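Local coordinates for type ii site-specific deoxyribonuclease (Klebsiella pneumoniae, PDB 6EKR), which is probably a type II restriction endonuclease of the PD-(D/E)xK nuclease class, cutting DNA at a specific site, at residues Leu34-Gly46 against His57-Asp71. The protein carries 2 engineered substitutions. Sequence-based numbering, arbitrary orientation.
Sequences LLLKNNAGYGYFG and HSFTFNGEYSRPVRD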
# COMPACT_ATOMS: atom_id res chain seq x y z
N LEU A 34 -28.28 -5.60 -17.93
CA LEU A 34 -28.73 -6.00 -19.25
C LEU A 34 -27.57 -6.38 -20.17
O LEU A 34 -27.75 -7.17 -21.09
CB LEU A 34 -29.61 -4.92 -19.89
CG LEU A 34 -30.92 -4.56 -19.18
CD1 LEU A 34 -31.63 -3.45 -19.92
CD2 LEU A 34 -31.83 -5.76 -19.02
N LEU A 35 -26.40 -5.81 -19.92
CA LEU A 35 -25.22 -6.15 -20.71
C LEU A 35 -24.81 -7.60 -20.50
O LEU A 35 -24.65 -8.34 -21.47
CB LEU A 35 -24.05 -5.22 -20.38
CG LEU A 35 -23.57 -4.19 -21.41
CD1 LEU A 35 -22.51 -3.29 -20.79
CD2 LEU A 35 -23.00 -4.88 -22.64
N LEU A 36 -24.63 -7.97 -19.23
CA LEU A 36 -24.23 -9.33 -18.84
C LEU A 36 -25.30 -10.32 -19.27
O LEU A 36 -24.99 -11.39 -19.80
CB LEU A 36 -24.01 -9.42 -17.32
CG LEU A 36 -22.99 -8.53 -16.58
CD1 LEU A 36 -23.19 -8.59 -15.09
CD2 LEU A 36 -21.57 -8.93 -16.91
N LYS A 37 -26.56 -9.94 -19.06
CA LYS A 37 -27.71 -10.73 -19.49
C LYS A 37 -27.71 -11.07 -21.00
O LYS A 37 -27.94 -12.21 -21.37
CB LYS A 37 -29.00 -10.02 -19.07
CG LYS A 37 -30.29 -10.71 -19.47
CD LYS A 37 -31.46 -10.18 -18.65
CE LYS A 37 -32.77 -10.83 -19.08
NZ LYS A 37 -33.39 -10.13 -20.25
N ASN A 38 -27.44 -10.09 -21.86
CA ASN A 38 -27.56 -10.30 -23.31
C ASN A 38 -26.29 -10.77 -24.03
O ASN A 38 -26.35 -11.23 -25.18
CB ASN A 38 -28.12 -9.06 -23.99
CG ASN A 38 -29.45 -8.63 -23.42
OD1 ASN A 38 -30.35 -9.44 -23.22
ND2 ASN A 38 -29.59 -7.33 -23.15
N ASN A 39 -25.14 -10.66 -23.37
CA ASN A 39 -23.88 -11.00 -24.02
C ASN A 39 -23.02 -12.02 -23.29
O ASN A 39 -22.23 -12.73 -23.92
CB ASN A 39 -23.06 -9.73 -24.28
CG ASN A 39 -23.89 -8.63 -24.89
OD1 ASN A 39 -24.35 -8.74 -26.02
ND2 ASN A 39 -24.10 -7.56 -24.14
N ALA A 40 -23.17 -12.10 -21.97
CA ALA A 40 -22.27 -12.92 -21.16
C ALA A 40 -22.78 -14.33 -20.91
O ALA A 40 -23.96 -14.54 -20.61
CB ALA A 40 -21.97 -12.23 -19.85
N GLY A 41 -21.87 -15.30 -21.04
CA GLY A 41 -22.09 -16.63 -20.51
C GLY A 41 -22.00 -16.56 -19.00
O GLY A 41 -21.41 -15.63 -18.44
N TYR A 42 -22.60 -17.54 -18.32
CA TYR A 42 -22.58 -17.58 -16.87
C TYR A 42 -22.54 -19.01 -16.37
O TYR A 42 -23.51 -19.74 -16.53
CB TYR A 42 -23.81 -16.86 -16.31
CG TYR A 42 -23.83 -16.79 -14.80
CD1 TYR A 42 -22.86 -16.06 -14.10
CD2 TYR A 42 -24.80 -17.45 -14.07
CE1 TYR A 42 -22.86 -15.99 -12.71
CE2 TYR A 42 -24.82 -17.39 -12.68
CZ TYR A 42 -23.85 -16.66 -12.01
OH TYR A 42 -23.85 -16.60 -10.63
N GLY A 43 -21.43 -19.40 -15.77
CA GLY A 43 -21.27 -20.77 -15.27
C GLY A 43 -20.50 -20.92 -13.97
O GLY A 43 -19.96 -19.95 -13.43
N TYR A 44 -20.45 -22.15 -13.45
CA TYR A 44 -19.63 -22.46 -12.29
C TYR A 44 -18.16 -22.32 -12.69
O TYR A 44 -17.75 -22.79 -13.74
CB TYR A 44 -19.91 -23.88 -11.75
CG TYR A 44 -18.87 -24.35 -10.77
CD1 TYR A 44 -19.04 -24.16 -9.40
CD2 TYR A 44 -17.69 -24.96 -11.22
CE1 TYR A 44 -18.06 -24.58 -8.51
CE2 TYR A 44 -16.71 -25.37 -10.34
CZ TYR A 44 -16.90 -25.18 -8.99
OH TYR A 44 -15.92 -25.60 -8.11
N PHE A 45 -17.38 -21.67 -11.85
CA PHE A 45 -15.99 -21.39 -12.18
C PHE A 45 -15.02 -22.19 -11.33
O PHE A 45 -14.13 -22.86 -11.85
CB PHE A 45 -15.70 -19.90 -12.03
CG PHE A 45 -14.24 -19.56 -12.03
CD1 PHE A 45 -13.52 -19.52 -13.21
CD2 PHE A 45 -13.59 -19.28 -10.84
CE1 PHE A 45 -12.17 -19.21 -13.21
CE2 PHE A 45 -12.24 -18.97 -10.83
CZ PHE A 45 -11.53 -18.94 -12.02
N GLY A 46 -15.18 -22.10 -10.01
CA GLY A 46 -14.24 -22.68 -9.06
C GLY A 46 -14.76 -22.51 -7.65
O GLY A 46 -15.79 -21.86 -7.43
N HIS A 57 -19.19 -18.63 -9.08
CA HIS A 57 -19.45 -18.58 -10.52
C HIS A 57 -18.68 -17.46 -11.21
O HIS A 57 -18.13 -16.57 -10.56
CB HIS A 57 -20.94 -18.41 -10.78
CG HIS A 57 -21.73 -19.68 -10.69
ND1 HIS A 57 -21.88 -20.38 -9.51
CD2 HIS A 57 -22.44 -20.36 -11.62
CE1 HIS A 57 -22.63 -21.44 -9.73
NE2 HIS A 57 -22.98 -21.45 -11.00
N SER A 58 -18.63 -17.50 -12.53
CA SER A 58 -18.02 -16.44 -13.32
C SER A 58 -18.85 -16.13 -14.55
O SER A 58 -19.53 -17.01 -15.07
CB SER A 58 -16.62 -16.86 -13.73
OG SER A 58 -16.30 -16.31 -14.99
N PHE A 59 -18.81 -14.88 -15.01
CA PHE A 59 -19.38 -14.52 -16.31
C PHE A 59 -18.29 -14.67 -17.35
O PHE A 59 -17.11 -14.43 -17.06
CB PHE A 59 -19.89 -13.08 -16.32
CG PHE A 59 -21.08 -12.83 -15.41
CD1 PHE A 59 -22.37 -13.02 -15.87
CD2 PHE A 59 -20.90 -12.37 -14.12
CE1 PHE A 59 -23.46 -12.78 -15.04
CE2 PHE A 59 -21.99 -12.14 -13.28
CZ PHE A 59 -23.26 -12.34 -13.74
N THR A 60 -18.66 -15.09 -18.55
CA THR A 60 -17.70 -15.29 -19.63
C THR A 60 -18.08 -14.50 -20.88
O THR A 60 -19.26 -14.20 -21.10
CB THR A 60 -17.59 -16.77 -20.02
OG1 THR A 60 -18.90 -17.33 -20.17
CG2 THR A 60 -16.83 -17.55 -18.97
N PHE A 61 -17.07 -14.17 -21.68
CA PHE A 61 -17.25 -13.54 -22.98
C PHE A 61 -15.99 -13.65 -23.83
O PHE A 61 -14.92 -13.20 -23.43
CB PHE A 61 -17.64 -12.07 -22.81
CG PHE A 61 -18.01 -11.39 -24.10
CD1 PHE A 61 -19.28 -11.56 -24.64
CD2 PHE A 61 -17.09 -10.59 -24.76
CE1 PHE A 61 -19.63 -10.94 -25.84
CE2 PHE A 61 -17.42 -9.97 -25.96
CZ PHE A 61 -18.69 -10.14 -26.50
N ASN A 62 -16.13 -14.24 -25.02
CA ASN A 62 -15.01 -14.43 -25.94
C ASN A 62 -13.74 -14.95 -25.26
O ASN A 62 -12.65 -14.43 -25.47
CB ASN A 62 -14.71 -13.14 -26.72
CG ASN A 62 -15.70 -12.89 -27.85
OD1 ASN A 62 -16.30 -13.82 -28.40
ND2 ASN A 62 -15.86 -11.62 -28.21
N GLY A 63 -13.90 -15.98 -24.43
CA GLY A 63 -12.77 -16.57 -23.72
C GLY A 63 -12.57 -15.99 -22.33
O GLY A 63 -12.48 -16.73 -21.34
N GLU A 64 -12.50 -14.66 -22.27
CA GLU A 64 -12.29 -13.93 -21.02
C GLU A 64 -13.26 -14.32 -19.89
O GLU A 64 -14.40 -14.71 -20.15
CB GLU A 64 -12.35 -12.43 -21.27
CG GLU A 64 -11.06 -11.84 -21.82
CD GLU A 64 -10.94 -10.34 -21.56
OE1 GLU A 64 -11.84 -9.57 -21.98
OE2 GLU A 64 -9.95 -9.91 -20.92
N TYR A 65 -12.78 -14.22 -18.64
CA TYR A 65 -13.56 -14.53 -17.44
C TYR A 65 -13.69 -13.29 -16.55
O TYR A 65 -12.77 -12.48 -16.47
CB TYR A 65 -12.89 -15.63 -16.61
CG TYR A 65 -13.10 -17.05 -17.09
CD1 TYR A 65 -13.96 -17.92 -16.41
CD2 TYR A 65 -12.42 -17.54 -18.21
CE1 TYR A 65 -14.14 -19.23 -16.84
CE2 TYR A 65 -12.60 -18.85 -18.65
CZ TYR A 65 -13.46 -19.69 -17.96
OH TYR A 65 -13.64 -20.98 -18.39
N SER A 66 -14.83 -13.17 -15.88
CA SER A 66 -14.99 -12.14 -14.87
C SER A 66 -14.40 -12.67 -13.57
O SER A 66 -14.16 -13.86 -13.45
CB SER A 66 -16.46 -11.83 -14.67
OG SER A 66 -17.10 -12.91 -14.04
N ARG A 67 -14.15 -11.77 -12.61
CA ARG A 67 -13.82 -12.17 -11.24
C ARG A 67 -14.90 -13.11 -10.71
O ARG A 67 -16.04 -13.09 -11.19
CB ARG A 67 -13.69 -10.94 -10.34
CG ARG A 67 -14.99 -10.21 -10.11
CD ARG A 67 -14.75 -8.87 -9.46
NE ARG A 67 -14.09 -7.95 -10.38
CZ ARG A 67 -13.55 -6.79 -10.03
NH1 ARG A 67 -13.57 -6.39 -8.76
NH2 ARG A 67 -12.98 -6.03 -10.94
N PRO A 68 -14.56 -13.94 -9.70
CA PRO A 68 -15.50 -14.94 -9.20
C PRO A 68 -16.70 -14.30 -8.49
O PRO A 68 -16.55 -13.30 -7.79
CB PRO A 68 -14.66 -15.76 -8.23
CG PRO A 68 -13.59 -14.83 -7.78
CD PRO A 68 -13.28 -13.99 -8.98
N VAL A 69 -17.87 -14.90 -8.69
CA VAL A 69 -19.14 -14.37 -8.21
C VAL A 69 -19.90 -15.42 -7.41
O VAL A 69 -20.16 -16.52 -7.90
CB VAL A 69 -20.00 -13.86 -9.41
CG1 VAL A 69 -21.49 -13.93 -9.10
CG2 VAL A 69 -19.62 -12.45 -9.79
N ARG A 70 -20.23 -15.09 -6.17
CA ARG A 70 -21.08 -15.94 -5.37
C ARG A 70 -22.49 -15.97 -5.96
O ARG A 70 -23.26 -15.03 -5.79
CB ARG A 70 -21.11 -15.51 -3.90
CG ARG A 70 -20.05 -16.17 -3.05
CD ARG A 70 -20.19 -15.81 -1.60
NE ARG A 70 -21.36 -16.43 -0.99
CZ ARG A 70 -21.79 -16.19 0.25
NH1 ARG A 70 -21.15 -15.34 1.04
NH2 ARG A 70 -22.86 -16.82 0.69
N ASP A 71 -22.78 -17.06 -6.66
CA ASP A 71 -24.06 -17.28 -7.33
C ASP A 71 -25.24 -17.23 -6.37
O ASP A 71 -26.33 -16.77 -6.73
CB ASP A 71 -24.05 -18.64 -8.01
CG ASP A 71 -25.33 -18.90 -8.76
OD1 ASP A 71 -25.29 -18.80 -10.00
OD2 ASP A 71 -26.37 -19.19 -8.13
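The ring of F59 lies between L36 and Y42: methyl CD1 of L36 sits over one face, a CH-pi contact 4.2 Å from the ring centre, and CD1 of Y42 lies over the opposite face, 3.5 Å from F59 CE1. Phenylalanine suits this place because its flat ring offers two faces for packing, and leucine because a branched methyl can rest on one of them. F74 meets the F59 ring edge-to-face, and L36 also touches C121 of helix 101-125. Four backbone hydrogen bonds join strands 41-49 and 53-61 of this antiparallel beta hairpin, two between G41 and T60 and two between G43 and S58. OG1 of T60 lies beside G41 CA, where glycine has no side chain. F45, at a classic beta bulge, belongs to the packed part too: its CB tucks against CB of S58, a residue small enough to admit it, and its ring lies obliquely against Y65.

Y42 extends from this core toward D71, tyrosine combining a ring for packing with a hydroxyl that reaches the carboxylate. Its CG stands anti to the backbone N (chi1 -177°), carrying the ring past F59 and across H57, the ring planes 26° apart and slid so that they barely overlap. The phenol OH then donates to D71 OD1 at 2.7 Å, coming from above the carboxylate plane. H57 is held between two partners, CA of Y44 over one face and D71 OD1 over the other.

Packing is looser at the C-terminal end of helix 22-39, where the edge of partly exposed F61 meets the backbone O of N39, while W125 also meets the F61 ring. On the solvent side the exposed Y44 ring turns outward and its OH bonds to S47. The chemistry is thus divided: ring packing fills the hairpin and L36 on F59 joins it to the helix, whereas a single polar side-chain bond, Y42 to D71, ties the strand to the segment's far end.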